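PDB 4XUU: phosphatidylinositide phosphatase SAC2 from Homo sapiens, which removes the 4-phosphate of phosphatidylinositol 4-phosphate and probably takes part in endocytic recycling, here represented by its homodimer-forming, pleckstrin-homology-like hSac2 domain. Local coordinates for residues 49-54 against 133-138; 141-144 against 149-152. All coordinates share one frame; numbering follows the deposited sequence.

Contact 1 (49-54 against 133-138)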
ATOM      1  N   VAL A  49       8.039  -6.872 -22.467  1.00 43.28           N
ATOM      2  CA  VAL A  49       7.682  -5.468 -22.664  1.00 40.28           C
ATOM      3  C   VAL A  49       8.635  -4.561 -21.891  1.00 37.82           C
ATOM      4  O   VAL A  49       8.939  -4.815 -20.719  1.00 37.53           O
ATOM      5  CB  VAL A  49       6.225  -5.169 -22.217  1.00 39.95           C
ATOM      6  CG1 VAL A  49       5.921  -3.687 -22.347  1.00 37.71           C
ATOM      7  CG2 VAL A  49       5.223  -5.990 -23.029  1.00 42.52           C
ATOM      8  N   LEU A  50       9.112  -3.510 -22.557  1.00 36.40           N
ATOM      9  CA  LEU A  50       9.908  -2.492 -21.890  1.00 34.39           C
ATOM     10  C   LEU A  50       9.082  -1.217 -21.707  1.00 32.63           C
ATOM     11  O   LEU A  50       8.508  -0.695 -22.663  1.00 32.66           O
ATOM     12  CB  LEU A  50      11.204  -2.209 -22.659  1.00 35.24           C
ATOM     13  CG  LEU A  50      12.150  -1.163 -22.047  1.00 34.82           C
ATOM     14  CD1 LEU A  50      12.844  -1.673 -20.774  1.00 35.16           C
ATOM     15  CD2 LEU A  50      13.178  -0.688 -23.057  1.00 36.19           C
ATOM     16  N   LEU A  51       9.019  -0.737 -20.468  1.00 31.37           N
ATOM     17  CA  LEU A  51       8.330   0.508 -20.153  1.00 30.40           C
ATOM     18  C   LEU A  51       9.330   1.532 -19.626  1.00 30.35           C
ATOM     19  O   LEU A  51      10.008   1.284 -18.622  1.00 31.30           O
ATOM     20  CB  LEU A  51       7.212   0.272 -19.128  1.00 30.21           C
ATOM     21  CG  LEU A  51       6.451   1.473 -18.548  1.00 30.37           C
ATOM     22  CD1 LEU A  51       5.591   2.186 -19.601  1.00 30.10           C
ATOM     23  CD2 LEU A  51       5.587   1.036 -17.371  1.00 30.91           C
ATOM     24  N   LEU A  52       9.431   2.666 -20.312  1.00 29.97           N
ATOM     25  CA  LEU A  52      10.325   3.736 -19.882  1.00 30.42           C
ATOM     26  C   LEU A  52       9.529   4.974 -19.504  1.00 30.20           C
ATOM     27  O   LEU A  52       8.502   5.278 -20.105  1.00 30.01           O
ATOM     28  CB  LEU A  52      11.342   4.090 -20.978  1.00 31.71           C
ATOM     29  CG  LEU A  52      12.186   2.978 -21.614  1.00 32.87           C
ATOM     30  CD1 LEU A  52      12.973   3.516 -22.810  1.00 34.69           C
ATOM     31  CD2 LEU A  52      13.119   2.300 -20.609  1.00 33.74           C
ATOM     32  N   LEU A  53      10.017   5.698 -18.510  1.00 30.74           N
ATOM     33  CA  LEU A  53       9.355   6.916 -18.094  1.00 31.45           C
ATOM     34  C   LEU A  53      10.313   8.104 -18.145  1.00 33.57           C
ATOM     35  O   LEU A  53      11.354   8.112 -17.485  1.00 34.99           O
ATOM     36  CB  LEU A  53       8.734   6.748 -16.696  1.00 31.27           C
ATOM     37  CG  LEU A  53       8.075   7.969 -16.049  1.00 32.67           C
ATOM     38  CD1 LEU A  53       6.865   8.466 -16.873  1.00 31.85           C
ATOM     39  CD2 LEU A  53       7.688   7.685 -14.592  1.00 33.06           C
ATOM     40  N   SER A  54       9.955   9.101 -18.943  1.00 34.55           N
ATOM     41  CA  SER A  54      10.649  10.384 -18.903  1.00 37.59           C
ATOM     42  C   SER A  54       9.795  11.402 -18.155  1.00 39.17           C
ATOM     43  O   SER A  54       8.709  11.079 -17.671  1.00 38.01           O
ATOM     44  CB  SER A  54      10.986  10.887 -20.314  1.00 38.68           C
ATOM     45  OG  SER A  54       9.906  11.604 -20.870  1.00 38.74           O
ATOM     46  N   GLN A 133       1.810  -1.451  -8.299  1.00 40.22           N
ATOM     47  CA  GLN A 133       1.370  -0.268  -7.557  1.00 40.34           C
ATOM     48  C   GLN A 133       2.488   0.778  -7.524  1.00 39.45           C
ATOM     49  O   GLN A 133       2.231   1.976  -7.640  1.00 39.22           O
ATOM     50  CB  GLN A 133       0.912  -0.642  -6.139  1.00 42.56           C
ATOM     51  CG  GLN A 133       0.313   0.512  -5.316  1.00 44.23           C
ATOM     52  CD  GLN A 133      -0.982   1.090  -5.900  1.00 45.47           C
ATOM     53  OE1 GLN A 133      -1.858   0.358  -6.368  1.00 46.19           O
ATOM     54  NE2 GLN A 133      -1.106   2.415  -5.857  1.00 45.53           N
ATOM     55  N   CYS A 134       3.724   0.303  -7.396  1.00 39.54           N
ATOM     56  CA  CYS A 134       4.909   1.155  -7.399  1.00 39.35           C
ATOM     57  C   CYS A 134       5.108   1.880  -8.719  1.00 37.43           C
ATOM     58  O   CYS A 134       5.349   3.093  -8.731  1.00 37.59           O
ATOM     59  CB  CYS A 134       6.153   0.339  -7.045  1.00 40.75           C
ATOM     60  SG  CYS A 134       6.230  -0.036  -5.283  1.00 44.64           S
ATOM     61  N   ILE A 135       5.002   1.140  -9.821  1.00 35.98           N
ATOM     62  CA  ILE A 135       5.141   1.719 -11.156  1.00 34.60           C
ATOM     63  C   ILE A 135       4.054   2.777 -11.415  1.00 34.07           C
ATOM     64  O   ILE A 135       4.359   3.883 -11.858  1.00 33.69           O
ATOM     65  CB  ILE A 135       5.148   0.623 -12.268  1.00 34.20           C
ATOM     66  CG1 ILE A 135       6.385  -0.277 -12.122  1.00 34.63           C
ATOM     67  CG2 ILE A 135       5.096   1.254 -13.659  1.00 32.34           C
ATOM     68  CD1 ILE A 135       6.312  -1.569 -12.917  1.00 34.99           C
ATOM     69  N   ALA A 136       2.801   2.428 -11.109  1.00 34.42           N
ATOM     70  CA  ALA A 136       1.663   3.342 -11.246  1.00 34.71           C
ATOM     71  C   ALA A 136       1.872   4.622 -10.450  1.00 35.91           C
ATOM     72  O   ALA A 136       1.544   5.713 -10.913  1.00 36.10           O
ATOM     73  CB  ALA A 136       0.372   2.657 -10.821  1.00 35.23           C
ATOM     74  N   GLU A 137       2.432   4.478  -9.254  1.00 37.36           N
ATOM     75  CA  GLU A 137       2.722   5.628  -8.412  1.00 39.53           C
ATOM     76  C   GLU A 137       3.746   6.582  -9.026  1.00 39.90           C
ATOM     77  O   GLU A 137       3.574   7.796  -8.944  1.00 41.31           O
ATOM     78  CB  GLU A 137       3.084   5.192  -6.991  1.00 40.83           C
ATOM     79  CG  GLU A 137       1.832   5.022  -6.140  1.00 43.21           C
ATOM     80  CD  GLU A 137       2.042   4.247  -4.857  1.00 47.13           C
ATOM     81  OE1 GLU A 137       1.088   3.547  -4.450  1.00 48.60           O
ATOM     82  OE2 GLU A 137       3.133   4.338  -4.243  1.00 49.34           O
HETATM   83  N   MSE A 138       4.782   6.050  -9.674  1.00 39.60           N
HETATM   84  CA  MSE A 138       5.752   6.920 -10.330  1.00 40.71           C
HETATM   85  C   MSE A 138       5.183   7.611 -11.570  1.00 39.65           C
HETATM   86  O   MSE A 138       5.500   8.766 -11.835  1.00 40.85           O
HETATM   87  CB  MSE A 138       7.068   6.212 -10.652  1.00 41.17           C
HETATM   88  CG  MSE A 138       8.213   7.223 -10.732  1.00 46.50           C
HETATM   89 SE   MSE A 138       9.910   6.542 -11.366  1.00 56.34          SE
HETATM   90  CE  MSE A 138      10.458   5.635  -9.725  1.00 54.96           C
TER
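Leu51 and Leu53, alternate residues of strand 48-54, both turn toward helix 129-145 and meet Ile135 and Met138, a simple illustration of how strand periodicity is matched to a helix face. The two leucines share one conformation: CG stands anti to the backbone N (chi1 174° in Leu51, 176° in Leu53), which carries each CD2 methyl out from the sheet to the helix. CD2 of Leu51 reaches the CG2 branch of Ile135 at 3.8 Å, the two side chains passing at a slant. Two residues further on, CD2 of Leu53 lies 3.9 Å from CG of Met138, a selenomethionine, and 3.7 Å from the carbonyl O of the same residue. The extended start of the Met138 chain leaves SE 4.1 Å from Leu53 CD2; the bend at chi3 (-77°) then turns CE away from the leucine. Trp30, on the adjoining strand 26-34, packs on Leu51, Ile135 and Met138, so the two pairs belong to one apolar layer between the sheet and the helix. The helix also serves the assembly: Cys134 forms a disulfide with Cys134 of the second subunit. Chemically, the strand-helix contact is packing of methyl and methylene groups and the selenium, with the Met138 carbonyl, also hydrogen-bonded by the Thr142 hydroxyl, touched by Leu53; shape and apolar burial therefore hold this part of the pleckstrin-homology-like core together.

Contact 2 (141-144 against 149-152); sequences ITKQ and DLPI
A helix-to-loop contact, in which Lys143 and Gln144 meet Asp149 and Leu150, closes the turn where the chain leaves helix 129-145 and heads for the short strand 152-154, outermost in this chain's sheet. It shows how a long polar side chain can pack through its carbon atoms. Lys143 sets out with CG anti to the backbone N (chi1 -154°), and its methylenes run past the loop backbone: CE lies 3.3 Å from the carbonyl O of Asp149, while CD sits 3.9 Å from CB of Leu150, whose side chain it crosses at about a right angle. The ammonium group goes on beyond the loop to hydrogen-bond the carbonyl oxygens of Leu78 and Leu81. Gln144 and Asp149 lie side by side and point the same way, with Gln144 CG 3.7 Å from Asp149 OD1 and the amide and carboxylate planes 54° apart. OD1 of Asp149 accepts a hydrogen bond from the backbone N of Leu150 (2.8 Å), which approaches from above the carboxylate plane. The other oxygen, OD2, accepts one from the backbone N of Lys156 of the third subunit. With an alanine here, the N-H groups of Leu150 and of Lys156 in the third subunit would probably lose their carboxylate partner, leaving this bend less firmly fixed. The chemistry is thus divided between aliphatic packing of Lys143 along the loop backbone and Leu150 CB, and a carboxylate that ties the bend to itself and to a neighbouring subunit, close to where Ile152 continues the sheet into that subunit.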
ATOM      1  N   ILE A 141       2.878  10.659  -9.956  1.00 44.81           N
ATOM      2  CA  ILE A 141       3.549  11.883  -9.503  1.00 47.85           C
ATOM      3  C   ILE A 141       4.286  12.626 -10.624  1.00 48.40           C
ATOM      4  O   ILE A 141       4.371  13.854 -10.598  1.00 51.33           O
ATOM      5  CB  ILE A 141       4.503  11.661  -8.293  1.00 49.09           C
ATOM      6  CG1 ILE A 141       5.534  10.567  -8.575  1.00 47.56           C
ATOM      7  CG2 ILE A 141       3.713  11.364  -7.024  1.00 50.49           C
ATOM      8  CD1 ILE A 141       6.808  10.729  -7.755  1.00 51.44           C
ATOM      9  N   THR A 142       4.815  11.885 -11.598  1.00 46.17           N
ATOM     10  CA  THR A 142       5.456  12.492 -12.760  1.00 47.11           C
ATOM     11  C   THR A 142       4.446  13.347 -13.529  1.00 48.61           C
ATOM     12  O   THR A 142       4.749  14.481 -13.914  1.00 51.29           O
ATOM     13  CB  THR A 142       6.101  11.437 -13.681  1.00 44.71           C
ATOM     14  OG1 THR A 142       7.075  10.697 -12.940  1.00 44.59           O
ATOM     15  CG2 THR A 142       6.795  12.092 -14.871  1.00 45.73           C
ATOM     16  N   LYS A 143       3.243  12.809 -13.720  1.00 47.38           N
ATOM     17  CA  LYS A 143       2.172  13.538 -14.383  1.00 49.38           C
ATOM     18  C   LYS A 143       1.647  14.686 -13.519  1.00 53.21           C
ATOM     19  O   LYS A 143       1.292  15.750 -14.034  1.00 56.18           O
ATOM     20  CB  LYS A 143       1.033  12.596 -14.761  1.00 47.51           C
ATOM     21  CG  LYS A 143       0.237  13.109 -15.929  1.00 48.75           C
ATOM     22  CD  LYS A 143      -1.008  12.317 -16.177  1.00 47.41           C
ATOM     23  CE  LYS A 143      -1.970  13.146 -16.992  1.00 50.51           C
ATOM     24  NZ  LYS A 143      -2.792  12.285 -17.861  1.00 50.55           N
ATOM     25  N   GLN A 144       1.603  14.464 -12.208  1.00 53.79           N
ATOM     26  CA  GLN A 144       1.213  15.503 -11.259  1.00 57.98           C
ATOM     27  C   GLN A 144       2.214  16.657 -11.231  1.00 61.48           C
ATOM     28  O   GLN A 144       1.834  17.807 -11.014  1.00 65.55           O
ATOM     29  CB  GLN A 144       1.024  14.916  -9.860  1.00 57.56           C
ATOM     30  CG  GLN A 144      -0.276  14.131  -9.696  1.00 56.59           C
ATOM     31  CD  GLN A 144      -0.453  13.517  -8.311  1.00 56.81           C
ATOM     32  OE1 GLN A 144      -1.487  12.914  -8.025  1.00 56.54           O
ATOM     33  NE2 GLN A 144       0.552  13.668  -7.450  1.00 57.55           N
ATOM     34  N   ASP A 149      -3.414  15.324 -13.400  1.00 61.97           N
ATOM     35  CA  ASP A 149      -3.628  14.249 -12.444  1.00 59.29           C
ATOM     36  C   ASP A 149      -3.754  12.900 -13.153  1.00 55.55           C
ATOM     37  O   ASP A 149      -3.969  12.838 -14.365  1.00 55.60           O
ATOM     38  CB  ASP A 149      -4.860  14.533 -11.580  1.00 62.38           C
ATOM     39  CG  ASP A 149      -4.782  13.874 -10.208  1.00 61.91           C
ATOM     40  OD1 ASP A 149      -3.813  13.133  -9.931  1.00 59.24           O
ATOM     41  OD2 ASP A 149      -5.701  14.099  -9.397  1.00 65.44           O
ATOM     42  N   LEU A 150      -3.600  11.822 -12.391  1.00 52.56           N
ATOM     43  CA  LEU A 150      -3.709  10.478 -12.933  1.00 49.33           C
ATOM     44  C   LEU A 150      -4.342   9.556 -11.906  1.00 48.79           C
ATOM     45  O   LEU A 150      -3.698   9.198 -10.921  1.00 47.84           O
ATOM     46  CB  LEU A 150      -2.328   9.946 -13.338  1.00 46.48           C
ATOM     47  CG  LEU A 150      -2.294   8.572 -14.012  1.00 43.93           C
ATOM     48  CD1 LEU A 150      -3.001   8.617 -15.361  1.00 44.68           C
ATOM     49  CD2 LEU A 150      -0.870   8.099 -14.173  1.00 41.56           C
ATOM     50  N   PRO A 151      -5.613   9.175 -12.124  1.00 49.85           N
ATOM     51  CA  PRO A 151      -6.259   8.260 -11.183  1.00 49.95           C
ATOM     52  C   PRO A 151      -5.708   6.832 -11.267  1.00 47.10           C
ATOM     53  O   PRO A 151      -5.586   6.275 -12.361  1.00 45.77           O
ATOM     54  CB  PRO A 151      -7.736   8.308 -11.597  1.00 52.71           C
ATOM     55  CG  PRO A 151      -7.740   8.781 -12.997  1.00 52.93           C
ATOM     56  CD  PRO A 151      -6.544   9.665 -13.158  1.00 51.97           C
ATOM     57  N   ILE A 152      -5.354   6.269 -10.114  1.00 46.57           N
ATOM     58  CA  ILE A 152      -5.022   4.852 -10.005  1.00 45.19           C
ATOM     59  C   ILE A 152      -6.206   4.129  -9.361  1.00 47.70           C
ATOM     60  O   ILE A 152      -6.584   4.427  -8.223  1.00 49.27           O
ATOM     61  CB  ILE A 152      -3.741   4.600  -9.178  1.00 43.72           C
ATOM     62  CG1 ILE A 152      -2.582   5.462  -9.691  1.00 42.23           C
ATOM     63  CG2 ILE A 152      -3.367   3.119  -9.213  1.00 42.47           C
ATOM     64  CD1 ILE A 152      -1.399   5.546  -8.737  1.00 41.00           C
TER

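How the contacts relate
Both contacts draw on helix 129-145, and together they illustrate how one helix changes its chemistry along its length. Contact 1 is buried near the centre of the chain, where the middle of the helix faces the sheet and apolar side chains do the work. Contact 2, with its centre about 12 Å from that of contact 1, lies further out at the helix end and is only partly buried; polar groups enter there, the lysine ammonium and one carboxylate oxygen finding their hydrogen bonds outside the two segments. The contacts adjoin directly: Leu53 CD2 comes within 3.5 Å of Thr142 OG1, and Ile152 CD1 packs at 3.7 Å on Ala136 O. The third subunit touches both.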